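Local coordinates for protein alpha-galactosidase (PDB 6LCJ) that probably hydrolyses terminal alpha-galactosyl residues from galactosides, as a hexameric, thermostable glycosidase of the GH36 family, at residues A277-R291 and R319-A331. Residues are numbered along the deposited sequence; the frame is centred on the assembly and turned at random.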
loop_
_atom_site.group_PDB
_atom_site.type_symbol
_atom_site.label_atom_id
_atom_site.label_comp_id
_atom_site.label_asym_id
_atom_site.label_seq_id
_atom_site.Cartn_x
_atom_site.Cartn_y
_atom_site.Cartn_z
ATOM N N ALA E 277 -18.434 -3.502 -34.719
ATOM C CA ALA E 277 -18.393 -4.159 -36.014
ATOM C C ALA E 277 -19.057 -5.533 -35.997
ATOM O O ALA E 277 -19.143 -6.178 -37.049
ATOM C CB ALA E 277 -16.935 -4.260 -36.490
ATOM N N GLY E 278 -19.493 -6.015 -34.835
ATOM C CA GLY E 278 -20.334 -7.196 -34.812
ATOM C C GLY E 278 -21.801 -6.916 -35.034
ATOM O O GLY E 278 -22.581 -7.849 -35.212
ATOM N N ASN E 279 -22.183 -5.643 -35.023
ATOM C CA ASN E 279 -23.554 -5.211 -35.255
ATOM C C ASN E 279 -23.749 -5.051 -36.762
ATOM O O ASN E 279 -23.167 -4.146 -37.374
ATOM C CB ASN E 279 -23.812 -3.909 -34.498
ATOM C CG ASN E 279 -25.234 -3.390 -34.648
ATOM O OD1 ASN E 279 -25.898 -3.606 -35.653
ATOM N ND2 ASN E 279 -25.700 -2.685 -33.633
ATOM N N GLU E 280 -24.568 -5.933 -37.358
ATOM C CA GLU E 280 -24.765 -5.927 -38.807
ATOM C C GLU E 280 -25.207 -4.557 -39.303
ATOM O O GLU E 280 -24.834 -4.140 -40.406
ATOM C CB GLU E 280 -25.779 -7.011 -39.204
ATOM C CG GLU E 280 -26.746 -6.623 -40.342
ATOM C CD GLU E 280 -26.154 -6.809 -41.747
ATOM O OE1 GLU E 280 -25.053 -7.418 -41.869
ATOM O OE2 GLU E 280 -26.791 -6.331 -42.728
ATOM N N GLU E 281 -25.958 -3.826 -38.486
ATOM C CA GLU E 281 -26.404 -2.497 -38.880
ATOM C C GLU E 281 -25.231 -1.534 -39.014
ATOM O O GLU E 281 -25.221 -0.671 -39.901
ATOM C CB GLU E 281 -27.406 -1.979 -37.863
ATOM C CG GLU E 281 -28.378 -0.968 -38.375
ATOM C CD GLU E 281 -29.542 -0.785 -37.416
ATOM O OE1 GLU E 281 -29.811 -1.727 -36.630
ATOM O OE2 GLU E 281 -30.178 0.298 -37.452
ATOM N N VAL E 282 -24.231 -1.665 -38.142
ATOM C CA VAL E 282 -23.074 -0.782 -38.200
ATOM C C VAL E 282 -22.237 -1.092 -39.429
ATOM O O VAL E 282 -21.812 -0.185 -40.151
ATOM C CB VAL E 282 -22.252 -0.905 -36.908
ATOM C CG1 VAL E 282 -20.820 -0.405 -37.121
ATOM C CG2 VAL E 282 -22.946 -0.170 -35.773
ATOM N N VAL E 283 -21.994 -2.378 -39.685
ATOM C CA VAL E 283 -21.281 -2.787 -40.894
ATOM C C VAL E 283 -21.995 -2.283 -42.139
ATOM O O VAL E 283 -21.358 -1.855 -43.107
ATOM C CB VAL E 283 -21.137 -4.315 -40.928
ATOM C CG1 VAL E 283 -20.432 -4.739 -42.190
ATOM C CG2 VAL E 283 -20.409 -4.790 -39.703
ATOM N N GLU E 284 -23.326 -2.361 -42.146
ATOM C CA GLU E 284 -24.109 -1.866 -43.274
ATOM C C GLU E 284 -23.899 -0.370 -43.462
ATOM O O GLU E 284 -23.752 0.115 -44.592
ATOM C CB GLU E 284 -25.580 -2.187 -43.022
ATOM C CG GLU E 284 -26.547 -1.980 -44.157
ATOM C CD GLU E 284 -27.960 -2.407 -43.747
ATOM O OE1 GLU E 284 -28.193 -3.635 -43.592
ATOM O OE2 GLU E 284 -28.821 -1.516 -43.548
ATOM N N TRP E 285 -23.880 0.373 -42.354
ATOM C CA TRP E 285 -23.669 1.814 -42.400
ATOM C C TRP E 285 -22.261 2.149 -42.898
ATOM O O TRP E 285 -22.089 3.046 -43.735
ATOM C CB TRP E 285 -23.942 2.381 -41.007
ATOM C CG TRP E 285 -23.650 3.819 -40.771
ATOM C CD1 TRP E 285 -24.523 4.870 -40.901
ATOM C CD2 TRP E 285 -22.418 4.377 -40.302
ATOM N NE1 TRP E 285 -23.897 6.050 -40.561
ATOM C CE2 TRP E 285 -22.605 5.772 -40.190
ATOM C CE3 TRP E 285 -21.174 3.837 -39.974
ATOM C CZ2 TRP E 285 -21.587 6.631 -39.770
ATOM C CZ3 TRP E 285 -20.168 4.694 -39.545
ATOM C CH2 TRP E 285 -20.382 6.069 -39.445
ATOM N N ALA E 286 -21.247 1.422 -42.420
ATOM C CA ALA E 286 -19.885 1.689 -42.876
ATOM C C ALA E 286 -19.721 1.334 -44.352
ATOM O O ALA E 286 -19.059 2.064 -45.098
ATOM C CB ALA E 286 -18.867 0.936 -42.010
ATOM N N ALA E 287 -20.328 0.227 -44.796
ATOM C CA ALA E 287 -20.353 -0.065 -46.225
ATOM C C ALA E 287 -21.064 1.035 -47.015
ATOM O O ALA E 287 -20.676 1.328 -48.148
ATOM C CB ALA E 287 -21.007 -1.422 -46.480
ATOM N N ASP E 288 -22.084 1.669 -46.438
ATOM C CA ASP E 288 -22.719 2.790 -47.119
ATOM C C ASP E 288 -21.818 4.010 -47.189
ATOM O O ASP E 288 -22.043 4.872 -48.046
ATOM C CB ASP E 288 -24.025 3.178 -46.431
ATOM C CG ASP E 288 -25.108 2.156 -46.636
ATOM O OD1 ASP E 288 -24.880 1.182 -47.396
ATOM O OD2 ASP E 288 -26.192 2.323 -46.033
ATOM N N LEU E 289 -20.831 4.125 -46.290
ATOM C CA LEU E 289 -19.820 5.177 -46.423
ATOM C C LEU E 289 -18.939 4.932 -47.642
ATOM O O LEU E 289 -18.643 5.859 -48.403
ATOM C CB LEU E 289 -18.959 5.258 -45.166
ATOM C CG LEU E 289 -19.594 5.778 -43.881
ATOM C CD1 LEU E 289 -18.628 5.554 -42.730
ATOM C CD2 LEU E 289 -19.958 7.248 -44.016
ATOM N N VAL E 290 -18.528 3.684 -47.847
ATOM C CA VAL E 290 -17.796 3.335 -49.054
ATOM C C VAL E 290 -18.645 3.601 -50.289
ATOM O O VAL E 290 -18.196 4.240 -51.247
ATOM C CB VAL E 290 -17.334 1.873 -48.988
ATOM C CG1 VAL E 290 -16.827 1.430 -50.339
ATOM C CG2 VAL E 290 -16.252 1.714 -47.908
ATOM N N ARG E 291 -19.891 3.115 -50.287
ATOM C CA ARG E 291 -20.789 3.361 -51.415
ATOM C C ARG E 291 -20.995 4.860 -51.663
ATOM O O ARG E 291 -20.950 5.318 -52.811
ATOM C CB ARG E 291 -22.123 2.645 -51.181
ATOM C CG ARG E 291 -21.972 1.125 -51.164
ATOM C CD ARG E 291 -23.311 0.388 -51.015
ATOM N NE ARG E 291 -23.184 -1.079 -51.042
ATOM C CZ ARG E 291 -22.588 -1.797 -52.011
ATOM N NH1 ARG E 291 -22.029 -1.202 -53.062
ATOM N NH2 ARG E 291 -22.539 -3.127 -51.929
ATOM N N ARG E 319 -14.715 -10.897 -36.034
ATOM C CA ARG E 319 -15.660 -9.821 -36.345
ATOM C C ARG E 319 -15.066 -8.855 -37.360
ATOM O O ARG E 319 -15.746 -8.425 -38.301
ATOM C CB ARG E 319 -16.051 -9.033 -35.084
ATOM C CG ARG E 319 -16.979 -9.748 -34.124
ATOM C CD ARG E 319 -17.063 -9.019 -32.772
ATOM N NE ARG E 319 -16.403 -7.722 -32.852
ATOM C CZ ARG E 319 -15.611 -7.232 -31.899
ATOM N NH1 ARG E 319 -15.410 -7.939 -30.781
ATOM N NH2 ARG E 319 -15.011 -6.040 -32.070
ATOM N N TYR E 320 -13.800 -8.478 -37.158
ATOM C CA TYR E 320 -13.156 -7.499 -38.027
ATOM C C TYR E 320 -13.120 -7.981 -39.466
ATOM O O TYR E 320 -13.394 -7.213 -40.395
ATOM C CB TYR E 320 -11.737 -7.215 -37.524
ATOM C CG TYR E 320 -10.864 -6.435 -38.474
ATOM C CD1 TYR E 320 -10.939 -5.042 -38.543
ATOM C CD2 TYR E 320 -9.954 -7.088 -39.301
ATOM C CE1 TYR E 320 -10.121 -4.326 -39.418
ATOM C CE2 TYR E 320 -9.133 -6.388 -40.176
ATOM C CZ TYR E 320 -9.216 -5.015 -40.230
ATOM O OH TYR E 320 -8.397 -4.331 -41.099
ATOM N N ARG E 321 -12.781 -9.252 -39.671
ATOM C CA ARG E 321 -12.629 -9.751 -41.030
ATOM C C ARG E 321 -13.966 -9.769 -41.771
ATOM O O ARG E 321 -14.025 -9.428 -42.960
ATOM C CB ARG E 321 -11.998 -11.137 -41.000
ATOM C CG ARG E 321 -11.826 -11.748 -42.347
ATOM C CD ARG E 321 -10.437 -11.528 -42.850
ATOM N NE ARG E 321 -10.209 -12.205 -44.120
ATOM C CZ ARG E 321 -9.161 -11.960 -44.899
ATOM N NH1 ARG E 321 -8.259 -11.060 -44.529
ATOM N NH2 ARG E 321 -9.009 -12.611 -46.041
ATOM N N LYS E 322 -15.050 -10.156 -41.084
ATOM C CA LYS E 322 -16.369 -10.145 -41.709
ATOM C C LYS E 322 -16.827 -8.723 -42.021
ATOM O O LYS E 322 -17.405 -8.475 -43.083
ATOM C CB LYS E 322 -17.385 -10.850 -40.820
ATOM C CG LYS E 322 -17.183 -12.355 -40.737
ATOM C CD LYS E 322 -18.110 -12.996 -39.690
ATOM C CE LYS E 322 -17.437 -14.164 -38.947
ATOM N NZ LYS E 322 -17.611 -14.031 -37.454
ATOM N N ALA E 323 -16.562 -7.772 -41.126
ATOM C CA ALA E 323 -16.910 -6.381 -41.413
ATOM C C ALA E 323 -16.126 -5.853 -42.611
ATOM O O ALA E 323 -16.690 -5.208 -43.502
ATOM C CB ALA E 323 -16.652 -5.503 -40.187
ATOM N N MET E 324 -14.817 -6.109 -42.647
ATOM C CA MET E 324 -14.006 -5.622 -43.755
ATOM C C MET E 324 -14.354 -6.320 -45.062
ATOM O O MET E 324 -14.273 -5.705 -46.129
ATOM C CB MET E 324 -12.516 -5.800 -43.442
ATOM C CG MET E 324 -11.989 -4.915 -42.326
ATOM S SD MET E 324 -12.472 -3.182 -42.507
ATOM C CE MET E 324 -13.748 -3.166 -41.309
ATOM N N ALA E 325 -14.716 -7.605 -45.006
ATOM C CA ALA E 325 -15.136 -8.308 -46.213
ATOM C C ALA E 325 -16.360 -7.650 -46.842
ATOM O O ALA E 325 -16.488 -7.606 -48.068
ATOM C CB ALA E 325 -15.419 -9.770 -45.886
ATOM N N ARG E 326 -17.257 -7.115 -46.022
ATOM C CA ARG E 326 -18.405 -6.415 -46.566
ATOM C C ARG E 326 -17.979 -5.091 -47.185
ATOM O O ARG E 326 -18.480 -4.699 -48.245
ATOM C CB ARG E 326 -19.457 -6.217 -45.465
ATOM C CG ARG E 326 -20.603 -5.275 -45.827
ATOM C CD ARG E 326 -21.606 -5.868 -46.861
ATOM N NE ARG E 326 -22.420 -4.810 -47.480
ATOM C CZ ARG E 326 -22.435 -4.536 -48.785
ATOM N NH1 ARG E 326 -21.691 -5.251 -49.624
ATOM N NH2 ARG E 326 -23.178 -3.537 -49.245
ATOM N N LEU E 327 -17.043 -4.397 -46.545
ATOM C CA LEU E 327 -16.540 -3.154 -47.115
ATOM C C LEU E 327 -15.705 -3.430 -48.359
ATOM O O LEU E 327 -15.647 -2.592 -49.265
ATOM C CB LEU E 327 -15.721 -2.395 -46.072
ATOM C CG LEU E 327 -16.436 -1.426 -45.147
ATOM C CD1 LEU E 327 -17.527 -2.137 -44.404
ATOM C CD2 LEU E 327 -15.445 -0.805 -44.170
ATOM N N ARG E 328 -15.063 -4.597 -48.420
ATOM C CA ARG E 328 -14.344 -4.984 -49.625
ATOM C C ARG E 328 -15.302 -5.128 -50.799
ATOM O O ARG E 328 -15.035 -4.623 -51.892
ATOM C CB ARG E 328 -13.570 -6.285 -49.393
ATOM C CG ARG E 328 -12.940 -6.900 -50.666
ATOM C CD ARG E 328 -11.658 -6.183 -51.129
ATOM N NE ARG E 328 -11.939 -5.015 -51.966
ATOM C CZ ARG E 328 -11.047 -4.081 -52.293
ATOM N NH1 ARG E 328 -9.803 -4.148 -51.843
ATOM N NH2 ARG E 328 -11.401 -3.068 -53.070
ATOM N N GLU E 329 -16.438 -5.802 -50.577
ATOM C CA GLU E 329 -17.418 -6.000 -51.639
ATOM C C GLU E 329 -18.113 -4.700 -51.999
ATOM O O GLU E 329 -18.383 -4.442 -53.175
ATOM C CB GLU E 329 -18.442 -7.050 -51.223
ATOM C CG GLU E 329 -17.928 -8.469 -51.331
ATOM C CD GLU E 329 -17.846 -8.967 -52.783
ATOM O OE1 GLU E 329 -18.181 -8.207 -53.721
ATOM O OE2 GLU E 329 -17.439 -10.130 -52.989
ATOM N N ALA E 330 -18.403 -3.863 -51.005
ATOM C CA ALA E 330 -19.049 -2.590 -51.300
ATOM C C ALA E 330 -18.151 -1.687 -52.132
ATOM O O ALA E 330 -18.651 -0.834 -52.877
ATOM C CB ALA E 330 -19.462 -1.889 -50.009
ATOM N N ALA E 331 -16.831 -1.861 -52.026
ATOM C CA ALA E 331 -15.875 -1.030 -52.750
ATOM C C ALA E 331 -15.577 -1.559 -54.141
ATOM O O ALA E 331 -15.018 -0.826 -54.968
ATOM C CB ALA E 331 -14.564 -0.911 -51.962
HETATM O O HOH W 1 -18.559 -8.706 -38.081
HETATM O O HOH W 2 -15.894 -3.035 -33.076
#
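L327 projects as a knob into a hole formed by V283, A286, A287 and V290, its CD1 lying 3.7 Å from the backbone N of A287. On the side of the later turns, V290 CG1, anti to its backbone N (chi1 169°), reaches A331 CB at 3.6 Å, while A287 CB meets A330 CB. On the other, V283 splits its branches: CG2 touches A323 CB, and CG1 lies 3.7 Å from R326 CG. R326 bends at chi2 (72°), which carries its guanidinium past A287 CB to the edge of the R291 guanidinium, the two planes 40° apart. Their NH2 atoms are modelled only 2.8 Å apart, two like-charged donors, so the detail at this solvent-facing edge of the interface is doubtful. Replacing R326 by alanine would keep the CB contact to V283 but would probably open a gap where its chain lies against V283 CG1 and A287 CB. Near the N-terminal ends of the two helices, one water donates to A277 O, in the preceding loop, and to R319 O, while R319 NH2 bonds to L311 O. N279 caps helix 280-296, its OD1 accepting from E281 N at 2.8 Å. With the axes of segments 280-291 and 319-331 8.6 Å apart, helices 280-296 and 317-331 flank strand 298-303 in sequence, the neighbouring-helix packing of a TIM barrel's outer layer.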